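Local coordinates for protein ABC-type phosphate transport system, periplasmic component (Lactobacillus brevis, PDB 4ECF) that probably binds phosphate outside the cell membrane and delivers it to the PstSACB ABC transporter that imports it, at residues D75-V81 with W205-Y211; A13-L17 with V237-Y242; T41-L45 with G56-A62; E4-G10 with T32-G38. One frame throughout, in Å; residues are numbered along the deposited sequence.

Contact 1: residues D75-V81 with W205-Y211; sequences DHRVAVV and WSYEHLY
Asp75, just before strand 77-81, meets His209 of the antiparallel strand 205-211, and His209 ND1 donates a hydrogen bond to Asp75 OD1 at 2.7 Å. The bond is nearly straight (169° at the hydrogen), lies in the imidazole plane and meets OD1 on its syn side, somewhat out of the carboxylate plane. Since Asp75 CG stands anti to the backbone N (chi1 -165°), the same OD1 also hangs over one face of Tyr211, whose hydroxyl is bound to the amide of Ala62. Next door His76 is gripped twice by Leu210: His76 O accepts from Leu210 N at 2.8 Å, and His76 ND1 donates to Leu210 O, also at 2.8 Å. A beta bulge then sets Val78 and Ala79 together opposite Glu208, with Val78 N bonded to Glu208 O (2.9 Å) and Glu208 N to Ala79 O (2.8 Å). Beyond it Val81 and Ser206 exchange two backbone bonds, while Ser206 OG is satisfied by Asp59 O. Arg77 NH1 sits over the centre of the Tyr207 ring, the guanidinium turned 85° to it, in a cation-pi contact; Trp205 lies on the opposite face. Strand 205-213 thus runs between strands 73-87 and 55-58, with helix 218-228 packed on His76 and Val78 and strand 250-252 against Trp205 and Tyr207.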
loop_
_atom_site.group_PDB
_atom_site.type_symbol
_atom_site.label_atom_id
_atom_site.label_comp_id
_atom_site.label_asym_id
_atom_site.label_seq_id
_atom_site.Cartn_x
_atom_site.Cartn_y
_atom_site.Cartn_z
ATOM N N ASP A 75 -13.794 -0.852 11.456
ATOM C CA ASP A 75 -12.369 -0.762 11.197
ATOM C C ASP A 75 -11.555 -1.671 12.112
ATOM O O ASP A 75 -11.900 -1.865 13.291
ATOM C CB ASP A 75 -11.932 0.717 11.361
ATOM C CG ASP A 75 -10.557 0.998 10.780
ATOM O OD1 ASP A 75 -10.068 0.151 10.008
ATOM O OD2 ASP A 75 -9.982 2.066 11.096
ATOM N N HIS A 76 -10.478 -2.215 11.573
ATOM C CA HIS A 76 -9.460 -2.918 12.371
ATOM C C HIS A 76 -8.138 -2.623 11.745
ATOM O O HIS A 76 -7.882 -3.022 10.609
ATOM C CB HIS A 76 -9.662 -4.431 12.398
ATOM C CG HIS A 76 -11.065 -4.872 12.767
ATOM N ND1 HIS A 76 -12.081 -4.934 11.865
ATOM C CD2 HIS A 76 -11.582 -5.254 13.985
ATOM C CE1 HIS A 76 -13.199 -5.360 12.487
ATOM N NE2 HIS A 76 -12.897 -5.562 13.794
ATOM N N ARG A 77 -7.339 -1.803 12.392
ATOM C CA ARG A 77 -6.006 -1.493 11.860
ATOM C C ARG A 77 -4.996 -2.538 12.295
ATOM O O ARG A 77 -5.026 -2.976 13.460
ATOM C CB ARG A 77 -5.576 -0.071 12.215
ATOM C CG ARG A 77 -6.188 0.978 11.308
ATOM C CD ARG A 77 -5.704 2.377 11.629
ATOM N NE ARG A 77 -6.377 2.954 12.800
ATOM C CZ ARG A 77 -6.085 4.154 13.272
ATOM N NH1 ARG A 77 -5.102 4.860 12.725
ATOM N NH2 ARG A 77 -6.756 4.643 14.296
ATOM N N VAL A 78 -4.108 -2.952 11.383
ATOM C CA VAL A 78 -3.226 -4.091 11.618
ATOM C C VAL A 78 -1.764 -3.815 11.338
ATOM O O VAL A 78 -0.906 -4.594 11.713
ATOM C CB VAL A 78 -3.719 -5.312 10.806
ATOM C CG1 VAL A 78 -5.162 -5.668 11.170
ATOM C CG2 VAL A 78 -3.566 -5.136 9.286
ATOM N N ALA A 79 -1.472 -2.694 10.685
ATOM C CA ALA A 79 -0.101 -2.445 10.225
ATOM C C ALA A 79 -0.051 -1.043 9.632
ATOM O O ALA A 79 -1.096 -0.412 9.410
ATOM C CB ALA A 79 0.296 -3.470 9.166
ATOM N N VAL A 80 1.172 -0.559 9.443
ATOM C CA VAL A 80 1.457 0.605 8.587
ATOM C C VAL A 80 2.283 0.060 7.420
ATOM O O VAL A 80 3.149 -0.826 7.584
ATOM C CB VAL A 80 2.205 1.712 9.353
ATOM C CG1 VAL A 80 2.848 2.715 8.383
ATOM C CG2 VAL A 80 1.256 2.344 10.382
ATOM N N VAL A 81 2.005 0.541 6.221
ATOM C CA VAL A 81 2.781 0.212 5.005
ATOM C C VAL A 81 3.408 1.486 4.428
ATOM O O VAL A 81 2.731 2.514 4.283
ATOM C CB VAL A 81 1.899 -0.521 3.973
ATOM C CG1 VAL A 81 0.831 0.425 3.386
ATOM C CG2 VAL A 81 2.752 -1.209 2.919
ATOM N N TRP A 205 3.099 6.816 3.448
ATOM C CA TRP A 205 2.774 5.614 4.192
ATOM C C TRP A 205 1.313 5.712 4.516
ATOM O O TRP A 205 0.716 6.821 4.509
ATOM C CB TRP A 205 3.619 5.427 5.453
ATOM C CG TRP A 205 3.555 6.554 6.445
ATOM C CD1 TRP A 205 4.465 7.580 6.620
ATOM C CD2 TRP A 205 2.585 6.698 7.505
ATOM N NE1 TRP A 205 4.096 8.382 7.666
ATOM C CE2 TRP A 205 2.959 7.908 8.244
ATOM C CE3 TRP A 205 1.426 6.004 7.875
ATOM C CZ2 TRP A 205 2.232 8.352 9.333
ATOM C CZ3 TRP A 205 0.710 6.470 8.992
ATOM C CH2 TRP A 205 1.111 7.627 9.689
ATOM N N SER A 206 0.701 4.580 4.806
ATOM C CA SER A 206 -0.680 4.593 5.308
ATOM C C SER A 206 -0.907 3.480 6.322
ATOM O O SER A 206 -0.110 2.555 6.416
ATOM C CB SER A 206 -1.709 4.476 4.183
ATOM O OG SER A 206 -1.756 3.156 3.658
ATOM N N TYR A 207 -2.043 3.557 7.011
ATOM C CA TYR A 207 -2.482 2.479 7.875
ATOM C C TYR A 207 -3.133 1.411 6.990
ATOM O O TYR A 207 -3.721 1.720 5.957
ATOM C CB TYR A 207 -3.488 2.961 8.940
ATOM C CG TYR A 207 -2.908 3.996 9.893
ATOM C CD1 TYR A 207 -2.052 3.633 10.933
ATOM C CD2 TYR A 207 -3.225 5.342 9.739
ATOM C CE1 TYR A 207 -1.516 4.604 11.800
ATOM C CE2 TYR A 207 -2.687 6.309 10.593
ATOM C CZ TYR A 207 -1.852 5.909 11.647
ATOM O OH TYR A 207 -1.308 6.874 12.517
ATOM N N GLU A 208 -2.937 0.165 7.388
ATOM C CA GLU A 208 -3.567 -1.014 6.761
ATOM C C GLU A 208 -4.754 -1.455 7.576
ATOM O O GLU A 208 -4.654 -1.629 8.816
ATOM C CB GLU A 208 -2.574 -2.158 6.664
ATOM C CG GLU A 208 -1.371 -1.869 5.772
ATOM C CD GLU A 208 -1.690 -1.845 4.294
ATOM O OE1 GLU A 208 -2.609 -1.081 3.883
ATOM O OE2 GLU A 208 -0.999 -2.590 3.574
ATOM N N HIS A 209 -5.887 -1.678 6.887
ATOM C CA HIS A 209 -7.188 -1.917 7.526
ATOM C C HIS A 209 -7.798 -3.233 7.081
ATOM O O HIS A 209 -7.762 -3.557 5.865
ATOM C CB HIS A 209 -8.173 -0.840 7.124
ATOM C CG HIS A 209 -7.744 0.559 7.417
ATOM N ND1 HIS A 209 -8.294 1.302 8.403
ATOM C CD2 HIS A 209 -6.908 1.388 6.707
ATOM C CE1 HIS A 209 -7.780 2.569 8.351
ATOM N NE2 HIS A 209 -6.907 2.607 7.316
ATOM N N LEU A 210 -8.374 -3.968 8.027
ATOM C CA LEU A 210 -9.209 -5.158 7.720
ATOM C C LEU A 210 -10.634 -4.778 8.114
ATOM O O LEU A 210 -10.964 -4.816 9.284
ATOM C CB LEU A 210 -8.737 -6.392 8.474
ATOM C CG LEU A 210 -7.296 -6.865 8.202
ATOM C CD1 LEU A 210 -6.986 -8.125 8.983
ATOM C CD2 LEU A 210 -7.057 -7.088 6.721
ATOM N N TYR A 211 -11.413 -4.240 7.203
ATOM C CA TYR A 211 -12.780 -3.870 7.470
ATOM C C TYR A 211 -13.724 -5.042 7.442
ATOM O O TYR A 211 -13.622 -5.915 6.554
ATOM C CB TYR A 211 -13.241 -2.849 6.403
ATOM C CG TYR A 211 -12.881 -1.410 6.751
ATOM C CD1 TYR A 211 -13.622 -0.693 7.706
ATOM C CD2 TYR A 211 -11.762 -0.791 6.192
ATOM C CE1 TYR A 211 -13.293 0.624 8.017
ATOM C CE2 TYR A 211 -11.426 0.540 6.505
ATOM C CZ TYR A 211 -12.157 1.231 7.425
ATOM O OH TYR A 211 -11.832 2.555 7.737
#

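Contact 2: residues A13-L17 with V237-Y242; sequences ALQPL and VRQLGY. With PO4 (phosphate ion), chain B.
The Tyr242 ring carries Leu17 CD2 over the centre of one face, a CH-pi contact 4.3 Å from the ring centroid. Val237 O and Leu240 CB lie in the ring plane at its edge, and Leu17 CB comes to 3.5 Å from Tyr242 CE1. At the far end of the ring the hydroxyl works both ways: Tyr242 OH donates to a lone pair of Ala13 O at 2.6 Å and takes a weak bond from Leu17 N at 3.3 Å. The phenol therefore ties together the backbone leading into helix 15-28, just behind the point where Ala13 N binds phosphate O4 at 2.9 Å. Helix 230-239 ends in a Schellman motif at Gly241, just before Tyr242, with Gly241 N bonded to Arg238 O and Tyr242 N to Val237 O. Leu17 CD1 packs against Val237 CG2 (4.0 Å) and Leu240 CD1. The contact joins helix 15-28 to the end of helix 230-239 above the sheet, where Ala79 and Val81 of strand 73-87 and Glu208 of strand 205-213 touch Tyr242.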
loop_
_atom_site.group_PDB
_atom_site.type_symbol
_atom_site.label_atom_id
_atom_site.label_comp_id
_atom_site.label_asym_id
_atom_site.label_seq_id
_atom_site.Cartn_x
_atom_site.Cartn_y
_atom_site.Cartn_z
ATOM N N ALA A 13 -1.445 -3.890 -1.737
ATOM C CA ALA A 13 -0.374 -3.574 -0.798
ATOM C C ALA A 13 -0.412 -4.457 0.464
ATOM O O ALA A 13 0.629 -4.833 1.016
ATOM C CB ALA A 13 -0.416 -2.112 -0.388
ATOM N N LEU A 14 -1.629 -4.819 0.893
ATOM C CA LEU A 14 -1.861 -5.535 2.131
ATOM C C LEU A 14 -1.944 -7.064 1.868
ATOM O O LEU A 14 -1.737 -7.890 2.757
ATOM C CB LEU A 14 -3.166 -5.036 2.732
ATOM C CG LEU A 14 -3.579 -5.502 4.126
ATOM C CD1 LEU A 14 -2.434 -5.584 5.147
ATOM C CD2 LEU A 14 -4.761 -4.651 4.608
ATOM N N GLN A 15 -2.160 -7.412 0.612
ATOM C CA GLN A 15 -2.380 -8.778 0.214
ATOM C C GLN A 15 -1.280 -9.721 0.731
ATOM O O GLN A 15 -1.577 -10.828 1.220
ATOM C CB GLN A 15 -2.518 -8.864 -1.295
ATOM C CG GLN A 15 -2.983 -10.233 -1.776
ATOM C CD GLN A 15 -3.251 -10.267 -3.267
ATOM O OE1 GLN A 15 -3.326 -9.228 -3.928
ATOM N NE2 GLN A 15 -3.435 -11.481 -3.798
ATOM N N PRO A 16 -0.002 -9.332 0.622
ATOM C CA PRO A 16 1.031 -10.301 1.063
ATOM C C PRO A 16 0.926 -10.637 2.547
ATOM O O PRO A 16 1.156 -11.796 2.943
ATOM C CB PRO A 16 2.357 -9.567 0.743
ATOM C CG PRO A 16 1.994 -8.567 -0.326
ATOM C CD PRO A 16 0.595 -8.144 -0.027
ATOM N N LEU A 17 0.630 -9.646 3.369
ATOM C CA LEU A 17 0.483 -9.907 4.815
ATOM C C LEU A 17 -0.768 -10.789 5.109
ATOM O O LEU A 17 -0.721 -11.732 5.942
ATOM C CB LEU A 17 0.375 -8.601 5.606
ATOM C CG LEU A 17 0.100 -8.715 7.097
ATOM C CD1 LEU A 17 1.163 -9.591 7.779
ATOM C CD2 LEU A 17 0.026 -7.313 7.733
ATOM N N VAL A 237 4.478 -9.495 10.692
ATOM C CA VAL A 237 4.215 -8.140 10.193
ATOM C C VAL A 237 5.510 -7.445 9.774
ATOM O O VAL A 237 5.660 -6.973 8.653
ATOM C CB VAL A 237 3.360 -7.338 11.239
ATOM C CG1 VAL A 237 3.343 -5.846 10.930
ATOM C CG2 VAL A 237 1.979 -7.947 11.312
ATOM N N ARG A 238 6.485 -7.467 10.684
ATOM C CA ARG A 238 7.800 -6.894 10.451
ATOM C C ARG A 238 8.623 -7.628 9.374
ATOM O O ARG A 238 9.273 -7.013 8.553
ATOM C CB ARG A 238 8.562 -6.825 11.796
ATOM C CG ARG A 238 7.673 -6.371 12.959
ATOM C CD ARG A 238 8.455 -5.865 14.162
ATOM N NE ARG A 238 7.577 -5.488 15.290
ATOM C CZ ARG A 238 7.996 -4.834 16.380
ATOM N NH1 ARG A 238 9.274 -4.464 16.492
ATOM N NH2 ARG A 238 7.141 -4.530 17.363
ATOM N N GLN A 239 8.574 -8.964 9.363
ATOM C CA GLN A 239 9.299 -9.732 8.337
ATOM C C GLN A 239 8.903 -9.408 6.914
ATOM O O GLN A 239 9.723 -9.465 6.011
ATOM C CB GLN A 239 9.051 -11.223 8.484
ATOM C CG GLN A 239 9.598 -11.893 9.706
ATOM C CD GLN A 239 8.934 -13.252 9.875
ATOM O OE1 GLN A 239 8.694 -13.987 8.890
ATOM N NE2 GLN A 239 8.588 -13.570 11.099
ATOM N N LEU A 240 7.628 -9.104 6.684
ATOM C CA LEU A 240 7.158 -8.858 5.339
ATOM C C LEU A 240 7.282 -7.395 4.897
ATOM O O LEU A 240 6.794 -7.026 3.838
ATOM C CB LEU A 240 5.700 -9.364 5.205
ATOM C CG LEU A 240 5.548 -10.888 5.233
ATOM C CD1 LEU A 240 4.096 -11.295 5.413
ATOM C CD2 LEU A 240 6.114 -11.489 3.951
ATOM N N GLY A 241 7.892 -6.548 5.722
ATOM C CA GLY A 241 8.174 -5.193 5.321
ATOM C C GLY A 241 7.271 -4.120 5.880
ATOM O O GLY A 241 7.531 -2.949 5.661
ATOM N N TYR A 242 6.247 -4.512 6.642
ATOM C CA TYR A 242 5.331 -3.571 7.233
ATOM C C TYR A 242 5.841 -3.140 8.598
ATOM O O TYR A 242 6.767 -3.760 9.158
ATOM C CB TYR A 242 3.958 -4.244 7.444
ATOM C CG TYR A 242 3.325 -4.813 6.206
ATOM C CD1 TYR A 242 3.627 -6.103 5.773
ATOM C CD2 TYR A 242 2.405 -4.082 5.477
ATOM C CE1 TYR A 242 3.051 -6.643 4.647
ATOM C CE2 TYR A 242 1.814 -4.618 4.360
ATOM C CZ TYR A 242 2.111 -5.902 3.945
ATOM O OH TYR A 242 1.539 -6.467 2.845
HETATM P P PO4 B . -3.829 -1.016 -3.516
HETATM O O1 PO4 B . -2.955 0.037 -4.188
HETATM O O2 PO4 B . -5.149 -0.496 -3.077
HETATM O O3 PO4 B . -3.969 -2.257 -4.354
HETATM O O4 PO4 B . -3.066 -1.536 -2.201
#

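Contact 3: residues T41-L45 with G56-A62; sequences TGTGL and GNSDLFA. With PO4 (phosphate ion), chain B.
Thr41 and Asp59 meet at the bound phosphate, each supplying part of its first shell. Thr41 N and Thr41 OG1 both donate to phosphate O2, each at 2.8 Å; OG1 can join the amide because it lies beside the backbone N, anti to the carbonyl carbon (chi1 -73°). Asp59 OD2 stands 2.5 Å from phosphate O4. The second shell helps position both residues. Asp59 N donates to Thr41 OG1 at 3.1 Å in an almost linear bond (173°), so one hydroxyl gives to the anion and receives from the loop after strand 55-58. Asp59 OD1 is held by Ser11 OG and also lies close to the carboxylate of Glu208. Ser58 OG bridges the turn, donating to a lone pair of Leu60 O at 2.7 Å, and lies against Thr41 CG2 (3.2 Å). Further out, Leu45 rests on Ser58 and Ala62, and Gly44 and Gly56, with no side chains between them, bring their CA atoms to 4.3 Å. Arg127, Thr12, Ala13, Ser131, Gly132 and Thr133 complete the phosphate site. The helix 41-50 N terminus would probably help stabilise the anion. At so short an Asp59-phosphate distance an acid group, on one or the other, probably carries a proton; which is not settled, and the nearby Glu208 carboxylate would probably also favour a proton among these acids.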
loop_
_atom_site.group_PDB
_atom_site.type_symbol
_atom_site.label_atom_id
_atom_site.label_comp_id
_atom_site.label_asym_id
_atom_site.label_seq_id
_atom_site.Cartn_x
_atom_site.Cartn_y
_atom_site.Cartn_z
ATOM N N THR A 41 -7.766 -1.492 -3.089
ATOM C CA THR A 41 -8.493 -0.924 -1.964
ATOM C C THR A 41 -9.942 -0.634 -2.310
ATOM O O THR A 41 -10.849 -0.959 -1.556
ATOM C CB THR A 41 -7.788 0.344 -1.440
ATOM O OG1 THR A 41 -6.605 -0.073 -0.737
ATOM C CG2 THR A 41 -8.697 1.143 -0.505
ATOM N N GLY A 42 -10.165 -0.025 -3.473
ATOM C CA GLY A 42 -11.526 0.365 -3.873
ATOM C C GLY A 42 -12.507 -0.786 -3.982
ATOM O O GLY A 42 -13.680 -0.701 -3.518
ATOM N N THR A 43 -12.018 -1.897 -4.534
ATOM C CA THR A 43 -12.773 -3.136 -4.617
ATOM C C THR A 43 -12.992 -3.735 -3.201
ATOM O O THR A 43 -14.091 -4.199 -2.875
ATOM C CB THR A 43 -12.037 -4.136 -5.525
ATOM O OG1 THR A 43 -12.045 -3.650 -6.879
ATOM C CG2 THR A 43 -12.691 -5.470 -5.510
ATOM N N GLY A 44 -11.979 -3.693 -2.348
ATOM C CA GLY A 44 -12.118 -4.149 -0.991
ATOM C C GLY A 44 -13.248 -3.445 -0.262
ATOM O O GLY A 44 -14.100 -4.081 0.344
ATOM N N LEU A 45 -13.235 -2.115 -0.310
ATOM C CA LEU A 45 -14.251 -1.321 0.337
ATOM C C LEU A 45 -15.631 -1.525 -0.282
ATOM O O LEU A 45 -16.627 -1.680 0.432
ATOM C CB LEU A 45 -13.852 0.157 0.373
ATOM C CG LEU A 45 -12.619 0.492 1.218
ATOM C CD1 LEU A 45 -12.218 1.941 1.006
ATOM C CD2 LEU A 45 -12.854 0.168 2.697
ATOM N N GLY A 56 -12.816 -6.690 3.964
ATOM C CA GLY A 56 -12.332 -5.777 2.942
ATOM C C GLY A 56 -10.979 -5.256 3.348
ATOM O O GLY A 56 -10.818 -4.627 4.408
ATOM N N ASN A 57 -9.972 -5.559 2.558
ATOM C CA ASN A 57 -8.594 -5.145 2.815
ATOM C C ASN A 57 -8.385 -3.773 2.204
ATOM O O ASN A 57 -8.581 -3.619 0.986
ATOM C CB ASN A 57 -7.650 -6.150 2.146
ATOM C CG ASN A 57 -7.731 -7.569 2.714
ATOM O OD1 ASN A 57 -8.260 -7.819 3.818
ATOM N ND2 ASN A 57 -7.211 -8.511 1.952
ATOM N N SER A 58 -7.956 -2.802 3.007
ATOM C CA SER A 58 -7.889 -1.421 2.555
ATOM C C SER A 58 -6.646 -0.696 3.100
ATOM O O SER A 58 -6.314 -0.827 4.287
ATOM C CB SER A 58 -9.124 -0.680 3.011
ATOM O OG SER A 58 -9.126 0.709 2.670
ATOM N N ASP A 59 -6.031 0.119 2.255
ATOM C CA ASP A 59 -4.985 1.071 2.683
ATOM C C ASP A 59 -5.522 2.400 3.135
ATOM O O ASP A 59 -4.743 3.269 3.559
ATOM C CB ASP A 59 -3.974 1.368 1.529
ATOM C CG ASP A 59 -3.571 0.148 0.777
ATOM O OD1 ASP A 59 -3.267 -0.880 1.389
ATOM O OD2 ASP A 59 -3.482 0.246 -0.476
ATOM N N LEU A 60 -6.827 2.597 3.022
ATOM C CA LEU A 60 -7.471 3.872 3.316
ATOM C C LEU A 60 -8.553 3.710 4.396
ATOM O O LEU A 60 -9.167 2.632 4.554
ATOM C CB LEU A 60 -8.117 4.471 2.057
ATOM C CG LEU A 60 -7.198 4.653 0.853
ATOM C CD1 LEU A 60 -7.998 5.188 -0.351
ATOM C CD2 LEU A 60 -5.978 5.555 1.187
ATOM N N PHE A 61 -8.850 4.783 5.106
ATOM C CA PHE A 61 -10.088 4.818 5.905
ATOM C C PHE A 61 -11.298 4.737 4.970
ATOM O O PHE A 61 -11.261 5.322 3.859
ATOM C CB PHE A 61 -10.129 6.066 6.792
ATOM C CG PHE A 61 -9.173 6.002 7.952
ATOM C CD1 PHE A 61 -7.832 6.333 7.793
ATOM C CD2 PHE A 61 -9.601 5.617 9.198
ATOM C CE1 PHE A 61 -6.951 6.287 8.858
ATOM C CE2 PHE A 61 -8.720 5.557 10.274
ATOM C CZ PHE A 61 -7.395 5.914 10.097
ATOM N N ALA A 62 -12.366 4.053 5.413
ATOM C CA ALA A 62 -13.509 3.793 4.545
ATOM C C ALA A 62 -14.125 5.077 3.996
ATOM O O ALA A 62 -14.467 5.159 2.781
ATOM C CB ALA A 62 -14.555 2.961 5.254
HETATM P P PO4 B . -3.829 -1.016 -3.516
HETATM O O1 PO4 B . -2.955 0.037 -4.188
HETATM O O2 PO4 B . -5.149 -0.496 -3.077
HETATM O O3 PO4 B . -3.969 -2.257 -4.354
HETATM O O4 PO4 B . -3.066 -1.536 -2.201
#

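Contact 4: residues E4-G10 with T32-G38; sequences ESITAVG and TFINVQG
Asn35 reaches over to strand 4-10, toward Ile6 and Thr7, and its side chain can be followed outward atom by atom. Asn35 CB lies 3.6 Å from Thr7 OG1, and CG, anti to the carbonyl carbon (chi1 -61°), turns back toward Ile6 O. At the tip Asn35 ND2 gives a weak bond to Ile6 O at 3.3 Å, the same oxygen that takes the straight backbone bond from Asn35 N at 2.9 Å. Asn35 ND2 also donates to a water (3.0 Å) that is hydrogen-bonded to Ser5 OG, so ND2 bonds Ile6 O directly and Ser5 OG through the water. Ser5 OG in turn rests on Phe33 CB at 3.4 Å. Also on this face, Val9 CG1 lies alongside the extended Gln37 chain. On the other face Ile6 and Ile34 run side by side, their CG1 atoms 4.0 Å apart. The backbone ladder is parallel, and near its end Gly10 N is divided between Gln37 O and, weakly, Gly38 O. This is the strand pair of a beta-alpha-beta unit: the connecting helix 15-28 packs on Thr32, Ile34 and Val36, helix 218-228 on Glu4, Ile6 and Ile34, and strand 55-58 pairs with the other edge of strand 4-10.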
loop_
_atom_site.group_PDB
_atom_site.type_symbol
_atom_site.label_atom_id
_atom_site.label_comp_id
_atom_site.label_asym_id
_atom_site.label_seq_id
_atom_site.Cartn_x
_atom_site.Cartn_y
_atom_site.Cartn_z
ATOM N N GLU A 4 -14.612 -24.346 8.180
ATOM C CA GLU A 4 -15.043 -22.958 8.223
ATOM C C GLU A 4 -14.179 -22.222 7.254
ATOM O O GLU A 4 -12.959 -22.288 7.329
ATOM C CB GLU A 4 -14.790 -22.314 9.590
ATOM C CG GLU A 4 -15.725 -22.629 10.726
ATOM C CD GLU A 4 -15.255 -21.913 11.989
ATOM O OE1 GLU A 4 -14.113 -22.147 12.411
ATOM O OE2 GLU A 4 -16.009 -21.107 12.555
ATOM N N SER A 5 -14.822 -21.455 6.373
ATOM C CA SER A 5 -14.152 -20.682 5.355
ATOM C C SER A 5 -14.552 -19.216 5.445
ATOM O O SER A 5 -15.691 -18.875 5.756
ATOM C CB SER A 5 -14.507 -21.173 3.956
ATOM O OG SER A 5 -14.156 -22.534 3.798
ATOM N N ILE A 6 -13.600 -18.349 5.154
ATOM C CA ILE A 6 -13.859 -16.902 4.975
ATOM C C ILE A 6 -13.045 -16.404 3.763
ATOM O O ILE A 6 -12.079 -17.037 3.346
ATOM C CB ILE A 6 -13.513 -16.039 6.212
ATOM C CG1 ILE A 6 -11.972 -16.047 6.465
ATOM C CG2 ILE A 6 -14.368 -16.432 7.435
ATOM C CD1 ILE A 6 -11.500 -15.086 7.587
ATOM N N THR A 7 -13.432 -15.232 3.244
ATOM C CA THR A 7 -12.787 -14.584 2.120
ATOM C C THR A 7 -12.520 -13.101 2.412
ATOM O O THR A 7 -13.403 -12.362 2.891
ATOM C CB THR A 7 -13.607 -14.750 0.862
ATOM O OG1 THR A 7 -13.779 -16.155 0.557
ATOM C CG2 THR A 7 -12.975 -14.076 -0.348
ATOM N N ALA A 8 -11.263 -12.702 2.188
ATOM C CA ALA A 8 -10.783 -11.320 2.315
ATOM C C ALA A 8 -10.301 -10.863 0.950
ATOM O O ALA A 8 -9.560 -11.599 0.279
ATOM C CB ALA A 8 -9.636 -11.269 3.306
ATOM N N VAL A 9 -10.746 -9.698 0.500
ATOM C CA VAL A 9 -10.330 -9.194 -0.804
ATOM C C VAL A 9 -9.963 -7.696 -0.718
ATOM O O VAL A 9 -10.394 -7.004 0.200
ATOM C CB VAL A 9 -11.393 -9.351 -1.892
ATOM C CG1 VAL A 9 -11.995 -10.766 -1.894
ATOM C CG2 VAL A 9 -12.458 -8.288 -1.791
ATOM N N GLY A 10 -9.156 -7.232 -1.670
ATOM C CA GLY A 10 -8.906 -5.786 -1.837
ATOM C C GLY A 10 -7.448 -5.419 -1.991
ATOM O O GLY A 10 -6.794 -5.863 -2.921
ATOM N N THR A 32 -9.904 -24.997 9.000
ATOM C CA THR A 32 -10.132 -23.616 8.624
ATOM C C THR A 32 -9.557 -23.304 7.236
ATOM O O THR A 32 -8.558 -23.833 6.842
ATOM C CB THR A 32 -9.618 -22.608 9.667
ATOM O OG1 THR A 32 -8.189 -22.661 9.758
ATOM C CG2 THR A 32 -10.302 -22.810 11.018
ATOM N N PHE A 33 -10.191 -22.357 6.547
ATOM C CA PHE A 33 -9.834 -21.973 5.191
ATOM C C PHE A 33 -9.979 -20.474 5.057
ATOM O O PHE A 33 -11.013 -19.923 5.420
ATOM C CB PHE A 33 -10.774 -22.643 4.179
ATOM C CG PHE A 33 -10.740 -24.136 4.243
ATOM C CD1 PHE A 33 -11.546 -24.808 5.161
ATOM C CD2 PHE A 33 -9.859 -24.864 3.450
ATOM C CE1 PHE A 33 -11.500 -26.202 5.268
ATOM C CE2 PHE A 33 -9.815 -26.260 3.547
ATOM C CZ PHE A 33 -10.633 -26.917 4.456
ATOM N N ILE A 34 -8.933 -19.806 4.567
ATOM C CA ILE A 34 -8.960 -18.368 4.394
ATOM C C ILE A 34 -8.529 -18.078 2.970
ATOM O O ILE A 34 -7.368 -18.290 2.601
ATOM C CB ILE A 34 -8.040 -17.642 5.418
ATOM C CG1 ILE A 34 -8.503 -18.008 6.855
ATOM C CG2 ILE A 34 -8.025 -16.129 5.167
ATOM C CD1 ILE A 34 -7.558 -17.484 7.915
ATOM N N ASN A 35 -9.459 -17.511 2.203
ATOM C CA ASN A 35 -9.254 -17.223 0.795
ATOM C C ASN A 35 -8.953 -15.755 0.675
ATOM O O ASN A 35 -9.666 -14.949 1.220
ATOM C CB ASN A 35 -10.524 -17.541 0.047
ATOM C CG ASN A 35 -10.897 -18.983 0.167
ATOM O OD1 ASN A 35 -10.231 -19.839 -0.392
ATOM N ND2 ASN A 35 -11.933 -19.269 0.957
ATOM N N VAL A 36 -7.878 -15.407 -0.030
ATOM C CA VAL A 36 -7.442 -14.008 -0.125
ATOM C C VAL A 36 -7.363 -13.645 -1.604
ATOM O O VAL A 36 -6.832 -14.417 -2.430
ATOM C CB VAL A 36 -6.057 -13.810 0.534
ATOM C CG1 VAL A 36 -5.717 -12.341 0.586
ATOM C CG2 VAL A 36 -6.041 -14.381 1.952
ATOM N N GLN A 37 -7.939 -12.507 -1.942
ATOM C CA GLN A 37 -7.819 -11.965 -3.297
ATOM C C GLN A 37 -7.301 -10.537 -3.248
ATOM O O GLN A 37 -7.376 -9.854 -2.230
ATOM C CB GLN A 37 -9.182 -11.907 -3.992
ATOM C CG GLN A 37 -9.905 -13.242 -4.121
ATOM C CD GLN A 37 -11.317 -13.111 -4.704
ATOM O OE1 GLN A 37 -11.703 -12.068 -5.285
ATOM N NE2 GLN A 37 -12.085 -14.181 -4.589
ATOM N N GLY A 38 -6.826 -10.084 -4.411
ATOM C CA GLY A 38 -6.480 -8.677 -4.624
ATOM C C GLY A 38 -7.678 -7.881 -5.105
ATOM O O GLY A 38 -8.811 -8.064 -4.598
HETATM O O HOH W 1 -13.037 -22.008 1.163
#

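From the N terminus, strand 4-10 opens contact 4, and contact 2 begins at Ala13, just before helix 15-28, ahead of strand 32-39, which closes contact 4; contacts 4 and 2 therefore cross. Contact 3 closes a short loop from helix 41-50 back to strand 55-58 and its loop. Contact 1 comes next in series, joining strand 73-87 to strand 205-213 over the 123 residues between its segments. Both contact 3 and contact 1 nest inside the long loop that contact 2 closes at residues 237-242. Contacts 4, 3 and 1 all reach one mixed sheet, while contact 2 binds two helices over it; contacts 2 and 3 both touch the phosphate.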